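Arginine kinase (Anthopleura japonica, PDB 4RF6) catalyses the ATP-dependent phosphorylation of L-arginine, with two tandem phosphagen kinase repeats in a single chain. Local coordinates at residues 164-169 with 216-221; 226-229 with 235-238; 476-481 with 712-717. All blocks are in the same frame, centred on the assembly; numbering follows the deposited sequence.

Contact 1. Residues 164-169 with 216-221; sequences TSLTGD and GIYHNN
The large antiparallel sheet of the first phosphagen kinase catalytic domain meets a connecting loop here: Leu166 and Asp169, on the way from helix 149-163 to strand 172-176, lie against Tyr218 and Asn220 of strand 216-220. That strand is second from one edge of the sheet, between 172-176 and 225-229. Tyr218 extends its phenol to the loop because CG is anti to the backbone N (chi1 178°). Leu166 meets it at a slant with one methyl branch, CD1 lying 4.0 Å from Tyr218 CE2 and 3.9 Å from Tyr218 OH. The hydroxyl itself is held by two partners, the carbonyl O of Leu170 just beyond the loop segment and a water in the plane of the ring. This water gives one hydrogen to Tyr218 OH at 2.9 Å and the other to Leu166 O at 3.1 Å, bridging the buried phenol to the loop backbone. Further along, the amide of Asn220 ties together the 164-169 loop and the link to strand 225-229. Its OD1 accepts from the backbone N of Thr224, just ahead of that strand, while ND2 reaches across to the loop. Two bonds thus limit the amide's rotation. The carboxylate of Asp169 turns elsewhere, to a salt bridge with Arg255 of helix 246-264, and offers Asn220 only its main-chain oxygen. At the strand end, His219 ND1 donates almost straight to Asn220 O at 2.8 Å, in the plane of the imidazole though well above the carbonyl plane. The one direct hydrogen bond between the two segments, Asn220 ND2 to Asp169 O, is 2.8 Å long, bent to 147° at the hydrogen, with its donor tilted 25° from the carbonyl plane.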
# COMPACT_ATOMS: atom_id res chain seq x y z
N THR A 164 -0.82 25.04 8.19
CA THR A 164 -0.80 25.62 6.85
C THR A 164 0.51 26.36 6.53
O THR A 164 0.69 26.87 5.42
CB THR A 164 -2.02 26.55 6.60
OG1 THR A 164 -2.13 27.51 7.65
CG2 THR A 164 -3.31 25.74 6.53
N SER A 165 1.42 26.41 7.49
CA SER A 165 2.73 27.02 7.28
C SER A 165 3.76 25.97 6.86
O SER A 165 4.83 26.31 6.35
CB SER A 165 3.21 27.74 8.54
OG SER A 165 3.85 26.84 9.43
N LEU A 166 3.43 24.71 7.09
CA LEU A 166 4.33 23.59 6.81
C LEU A 166 4.75 23.54 5.34
O LEU A 166 3.94 23.79 4.45
CB LEU A 166 3.67 22.27 7.21
CG LEU A 166 3.33 22.08 8.69
CD1 LEU A 166 2.53 20.81 8.92
CD2 LEU A 166 4.59 22.07 9.53
N THR A 167 6.02 23.20 5.10
CA THR A 167 6.58 23.18 3.75
C THR A 167 7.04 21.78 3.34
O THR A 167 7.10 20.86 4.17
CB THR A 167 7.77 24.15 3.62
OG1 THR A 167 8.78 23.82 4.58
CG2 THR A 167 7.32 25.59 3.85
N GLY A 168 7.37 21.63 2.06
CA GLY A 168 7.89 20.37 1.55
C GLY A 168 6.89 19.23 1.60
O GLY A 168 5.74 19.39 1.19
N ASP A 169 7.33 18.08 2.11
CA ASP A 169 6.47 16.91 2.15
C ASP A 169 5.34 17.04 3.18
O ASP A 169 4.37 16.29 3.13
CB ASP A 169 7.28 15.63 2.40
CG ASP A 169 7.90 15.59 3.78
OD1 ASP A 169 8.13 16.67 4.37
OD2 ASP A 169 8.15 14.48 4.29
N GLY A 216 -11.35 19.29 13.07
CA GLY A 216 -10.82 19.40 11.73
C GLY A 216 -9.82 18.32 11.39
O GLY A 216 -9.33 17.60 12.26
N ILE A 217 -9.50 18.24 10.10
CA ILE A 217 -8.58 17.24 9.59
C ILE A 217 -7.56 17.89 8.66
O ILE A 217 -7.93 18.63 7.75
CB ILE A 217 -9.36 16.15 8.83
CG1 ILE A 217 -10.26 15.38 9.79
CG2 ILE A 217 -8.41 15.20 8.11
CD1 ILE A 217 -11.27 14.47 9.11
N TYR A 218 -6.27 17.64 8.92
CA TYR A 218 -5.20 18.09 8.04
C TYR A 218 -4.43 16.89 7.52
O TYR A 218 -4.14 15.95 8.28
CB TYR A 218 -4.23 19.02 8.79
CG TYR A 218 -3.04 19.51 7.98
CD1 TYR A 218 -3.10 20.71 7.28
CD2 TYR A 218 -1.85 18.78 7.93
CE1 TYR A 218 -2.01 21.17 6.54
CE2 TYR A 218 -0.76 19.23 7.19
CZ TYR A 218 -0.85 20.42 6.50
OH TYR A 218 0.22 20.87 5.77
N HIS A 219 -4.10 16.89 6.23
CA HIS A 219 -3.19 15.89 5.70
C HIS A 219 -2.25 16.49 4.67
O HIS A 219 -2.60 17.45 3.98
CB HIS A 219 -3.95 14.69 5.13
CG HIS A 219 -4.69 14.98 3.86
ND1 HIS A 219 -4.06 15.15 2.65
CD2 HIS A 219 -6.02 15.13 3.62
CE1 HIS A 219 -4.97 15.39 1.71
NE2 HIS A 219 -6.16 15.39 2.28
N ASN A 220 -1.04 15.95 4.57
CA ASN A 220 -0.11 16.41 3.54
C ASN A 220 -0.52 15.88 2.17
O ASN A 220 -1.35 14.97 2.07
CB ASN A 220 1.34 16.04 3.88
CG ASN A 220 1.58 14.54 3.90
OD1 ASN A 220 0.63 13.75 3.89
ND2 ASN A 220 2.85 14.14 3.94
N ASN A 221 0.06 16.44 1.11
CA ASN A 221 -0.31 16.03 -0.24
C ASN A 221 0.00 14.56 -0.53
O ASN A 221 -0.77 13.88 -1.21
CB ASN A 221 0.30 16.96 -1.29
CG ASN A 221 -0.11 18.41 -1.09
OD1 ASN A 221 -1.29 18.75 -1.18
ND2 ASN A 221 0.87 19.27 -0.81
O HOH W 1 0.89 23.37 4.50
O HOH W 2 4.01 18.40 -1.46

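Contact 2. Residues 226-229 with 235-238; sequences LVWL and LRII
Leu226 O receives the shortest bond between these two strands, 2.7 Å from Ile238 N, and Leu226 N returns one of 2.8 Å to Ile238 O. Two residues on, Trp228 N gives to Arg236 O at 2.8 Å and Arg236 N to Trp228 O at 2.9 Å. Between these hydrogen-bonded pairs sits Val227 opposite Ile237, a non-hydrogen-bonded pair, where Val227 CA comes within 3.3 Å of Arg236 O in a CA-H...O contact. Trp228 and Arg236 rise together from one side of the sheet. Arg236 starts extended, CG opposite the backbone N (chi1 -172°), then bends at chi3, runs alongside the indole and brings its guanidinium up to the benzo part at a slant: Trp228 CE3 lies over one guanidinium face, Trp228 CZ3 is 3.4 Å from Arg236 NH1, and the two planes differ by 32°. Trp228 NE1 bonds to Phe193 O, which helps fix the indole, while Arg236 NH2 forms a salt bridge with Glu231. Leu226 CD2 and Ile238 CD1 pack at 3.8 Å on the same side. On the other face, with Val227 and Ile237, Leu235 CD2 is 3.8 Å from Leu229 CD1, facing helices 149-163 and 246-264. This is an antiparallel beta hairpin with an apolar side against helices and, on the other, an arginine predicted to bind ATP.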
# COMPACT_ATOMS: atom_id res chain seq x y z
N LEU A 226 -1.11 12.92 8.82
CA LEU A 226 -2.51 13.20 9.10
C LEU A 226 -2.66 13.75 10.51
O LEU A 226 -2.05 13.24 11.46
CB LEU A 226 -3.33 11.92 8.96
CG LEU A 226 -4.79 11.94 9.43
CD1 LEU A 226 -5.62 12.82 8.52
CD2 LEU A 226 -5.37 10.53 9.50
N VAL A 227 -3.46 14.81 10.65
CA VAL A 227 -3.76 15.37 11.97
C VAL A 227 -5.26 15.38 12.20
O VAL A 227 -6.02 15.87 11.37
CB VAL A 227 -3.22 16.82 12.11
CG1 VAL A 227 -3.58 17.39 13.48
CG2 VAL A 227 -1.71 16.88 11.88
N TRP A 228 -5.70 14.82 13.33
CA TRP A 228 -7.06 15.02 13.79
C TRP A 228 -7.05 16.12 14.83
O TRP A 228 -6.28 16.08 15.80
CB TRP A 228 -7.66 13.74 14.37
CG TRP A 228 -8.07 12.77 13.31
CD1 TRP A 228 -7.92 12.93 11.96
CD2 TRP A 228 -8.67 11.49 13.50
NE1 TRP A 228 -8.41 11.82 11.30
CE2 TRP A 228 -8.88 10.92 12.23
CE3 TRP A 228 -9.07 10.76 14.64
CZ2 TRP A 228 -9.46 9.66 12.05
CZ3 TRP A 228 -9.65 9.51 14.46
CH2 TRP A 228 -9.83 8.97 13.18
N LEU A 229 -7.89 17.12 14.62
CA LEU A 229 -7.88 18.30 15.47
C LEU A 229 -9.10 18.29 16.38
O LEU A 229 -10.24 18.24 15.90
CB LEU A 229 -7.87 19.55 14.59
CG LEU A 229 -7.64 20.93 15.18
CD1 LEU A 229 -6.66 20.88 16.34
CD2 LEU A 229 -7.11 21.87 14.09
N LEU A 235 -4.86 17.36 19.74
CA LEU A 235 -4.16 16.89 18.56
C LEU A 235 -3.97 15.38 18.59
O LEU A 235 -3.53 14.82 19.60
CB LEU A 235 -2.80 17.57 18.43
CG LEU A 235 -2.82 19.09 18.34
CD1 LEU A 235 -1.46 19.69 18.71
CD2 LEU A 235 -3.21 19.51 16.95
N ARG A 236 -4.31 14.74 17.48
CA ARG A 236 -3.88 13.39 17.21
C ARG A 236 -3.08 13.45 15.91
O ARG A 236 -3.63 13.70 14.84
CB ARG A 236 -5.05 12.42 17.06
CG ARG A 236 -4.60 10.97 16.96
CD ARG A 236 -5.70 10.03 16.52
NE ARG A 236 -6.70 9.83 17.56
CZ ARG A 236 -7.58 8.83 17.56
NH1 ARG A 236 -7.56 7.93 16.58
NH2 ARG A 236 -8.46 8.71 18.55
N ILE A 237 -1.77 13.23 16.02
CA ILE A 237 -0.86 13.44 14.91
C ILE A 237 -0.27 12.12 14.45
O ILE A 237 0.37 11.41 15.23
CB ILE A 237 0.28 14.37 15.34
CG1 ILE A 237 -0.29 15.65 15.96
CG2 ILE A 237 1.17 14.69 14.15
CD1 ILE A 237 0.69 16.42 16.85
N ILE A 238 -0.49 11.79 13.17
CA ILE A 238 -0.09 10.49 12.64
C ILE A 238 0.81 10.62 11.43
O ILE A 238 0.51 11.38 10.50
CB ILE A 238 -1.33 9.66 12.22
CG1 ILE A 238 -2.35 9.61 13.36
CG2 ILE A 238 -0.93 8.25 11.79
CD1 ILE A 238 -3.78 9.85 12.91

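Contact 3. Residues 476-481 with 712-717; sequences GTYIRS and EIEKST
Tyr478 sends its ring out to the C-terminal helix because CG stands beside the backbone N, anti to the carbonyl carbon (chi1 -55°). Glu714 has CG close to anti to its backbone N (chi1 -150°), which sets that methylene by the ring, and a bend at chi2 (65°) carries its carboxylate off elsewhere. Glu714 CG lies 3.7 Å from Tyr478 CE2, and Lys715 CG comes within 3.4 Å of Tyr478 CE1. Both methylenes approach obliquely from the same side of the ring plane; on the opposite face Tyr478 has Thr477 CG2, 3.7 Å above the plane and offset toward the rim. No hydrogen bond joins the segments: Tyr478 OH passes Glu714 O at 3.6 Å. The charged end of Glu714 is occupied with the start of helix 647-651, OE1 taking the backbone N of Lys648 and OE2 that of Ala649, a setting that probably favours its ionised form. On the strand side, Asp473 OD2 accepts from the backbone N of both Tyr478 and Ile479. Arg480 grips Gly476 O side-on with two nitrogens, NE at 3.0 Å and NH1 at 2.9 Å, closing the turn before the strand. Arg480 and Ser481 then both face His643, a classic beta bulge opening strand 479-488. Tyr478 and Ile479, just before it, are where helix 696-714 packs against the central strand of the second catalytic domain's sheet.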
# COMPACT_ATOMS: atom_id res chain seq x y z
N GLY A 476 -15.34 -2.39 -42.77
CA GLY A 476 -15.44 -3.19 -41.56
C GLY A 476 -16.34 -4.40 -41.74
O GLY A 476 -16.87 -4.94 -40.76
N THR A 477 -16.50 -4.83 -42.99
CA THR A 477 -17.34 -5.97 -43.32
C THR A 477 -16.78 -7.24 -42.68
O THR A 477 -17.52 -8.09 -42.17
CB THR A 477 -17.41 -6.16 -44.85
OG1 THR A 477 -17.85 -4.95 -45.47
CG2 THR A 477 -18.36 -7.30 -45.22
N TYR A 478 -15.45 -7.35 -42.71
CA TYR A 478 -14.77 -8.54 -42.21
C TYR A 478 -13.92 -8.22 -40.98
O TYR A 478 -13.95 -8.97 -39.99
CB TYR A 478 -13.92 -9.15 -43.32
CG TYR A 478 -14.71 -9.46 -44.57
CD1 TYR A 478 -14.68 -8.61 -45.66
CD2 TYR A 478 -15.50 -10.60 -44.64
CE1 TYR A 478 -15.42 -8.88 -46.80
CE2 TYR A 478 -16.24 -10.88 -45.76
CZ TYR A 478 -16.20 -10.03 -46.84
OH TYR A 478 -16.94 -10.32 -47.97
N ILE A 479 -13.17 -7.13 -41.04
CA ILE A 479 -12.32 -6.74 -39.92
C ILE A 479 -13.05 -5.78 -38.99
O ILE A 479 -13.33 -4.64 -39.35
CB ILE A 479 -10.99 -6.13 -40.38
CG1 ILE A 479 -10.26 -7.10 -41.31
CG2 ILE A 479 -10.13 -5.80 -39.18
CD1 ILE A 479 -9.05 -6.51 -42.03
N ARG A 480 -13.34 -6.25 -37.77
CA ARG A 480 -14.14 -5.47 -36.83
C ARG A 480 -13.31 -4.55 -35.93
O ARG A 480 -13.76 -3.45 -35.60
CB ARG A 480 -15.01 -6.40 -35.97
CG ARG A 480 -15.91 -7.33 -36.79
CD ARG A 480 -17.32 -6.74 -37.00
NE ARG A 480 -17.35 -5.61 -37.92
CZ ARG A 480 -17.94 -4.44 -37.65
NH1 ARG A 480 -17.93 -3.46 -38.54
NH2 ARG A 480 -18.54 -4.26 -36.48
N SER A 481 -12.12 -4.99 -35.54
CA SER A 481 -11.25 -4.17 -34.69
C SER A 481 -9.76 -4.56 -34.81
O SER A 481 -9.44 -5.68 -35.23
CB SER A 481 -11.70 -4.23 -33.22
OG SER A 481 -11.57 -5.53 -32.68
N GLU A 712 -8.50 -11.99 -48.96
CA GLU A 712 -8.61 -12.28 -50.38
C GLU A 712 -9.44 -13.55 -50.64
O GLU A 712 -10.12 -13.66 -51.66
CB GLU A 712 -7.23 -12.38 -51.04
CG GLU A 712 -6.66 -11.02 -51.47
CD GLU A 712 -5.13 -11.00 -51.51
OE1 GLU A 712 -4.50 -12.00 -51.12
OE2 GLU A 712 -4.57 -9.96 -51.93
N ILE A 713 -9.38 -14.49 -49.70
CA ILE A 713 -10.17 -15.71 -49.78
C ILE A 713 -11.61 -15.46 -49.32
O ILE A 713 -12.57 -15.94 -49.95
CB ILE A 713 -9.52 -16.87 -48.98
CG1 ILE A 713 -8.18 -17.26 -49.62
CG2 ILE A 713 -10.45 -18.07 -48.90
CD1 ILE A 713 -7.41 -18.34 -48.86
N GLU A 714 -11.78 -14.69 -48.25
CA GLU A 714 -13.12 -14.39 -47.76
C GLU A 714 -13.91 -13.50 -48.73
O GLU A 714 -15.13 -13.40 -48.63
CB GLU A 714 -13.05 -13.72 -46.38
CG GLU A 714 -14.25 -14.01 -45.49
CD GLU A 714 -14.35 -15.47 -45.11
OE1 GLU A 714 -15.49 -15.96 -44.93
OE2 GLU A 714 -13.30 -16.14 -44.99
N LYS A 715 -13.20 -12.87 -49.66
CA LYS A 715 -13.80 -11.90 -50.58
C LYS A 715 -13.93 -12.40 -52.03
O LYS A 715 -14.57 -11.74 -52.85
CB LYS A 715 -13.02 -10.59 -50.56
CG LYS A 715 -13.53 -9.56 -49.55
CD LYS A 715 -12.51 -8.44 -49.35
CE LYS A 715 -11.94 -8.00 -50.69
NZ LYS A 715 -10.99 -6.86 -50.55
N SER A 716 -13.33 -13.54 -52.34
CA SER A 716 -13.49 -14.12 -53.68
C SER A 716 -14.93 -14.58 -53.93
O SER A 716 -15.61 -15.04 -53.02
CB SER A 716 -12.49 -15.26 -53.91
OG SER A 716 -12.46 -16.17 -52.82
N THR A 717 -15.37 -14.44 -55.18
CA THR A 717 -16.76 -14.69 -55.55
C THR A 717 -16.93 -15.99 -56.34
O THR A 717 -16.32 -17.02 -56.02
CB THR A 717 -17.33 -13.52 -56.38
OG1 THR A 717 -18.67 -13.81 -56.80
CG2 THR A 717 -16.46 -13.28 -57.61

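In the fold
From the N terminus, contact 1 comes first: it closes a loop that holds edge strand 172-176 and helices 182-190 and 200-205, bringing the linker after helix 149-163 back to strand 216-220. Contact 2 follows as a short hairpin closure. The two neither nest nor cross, yet they touch, since strands 216-220 and 225-229 are sheet neighbours, with Tyr218 O 2.7 Å from Val227 N; their centres are 11 Å apart. Contact 3 belongs to the second repeat, its centre about 61 Å from that of contact 1 and 65 Å from that of contact 2. It closes a longer loop of 230 residues, joining the first strand of the second sheet to the end of the C-terminal helix.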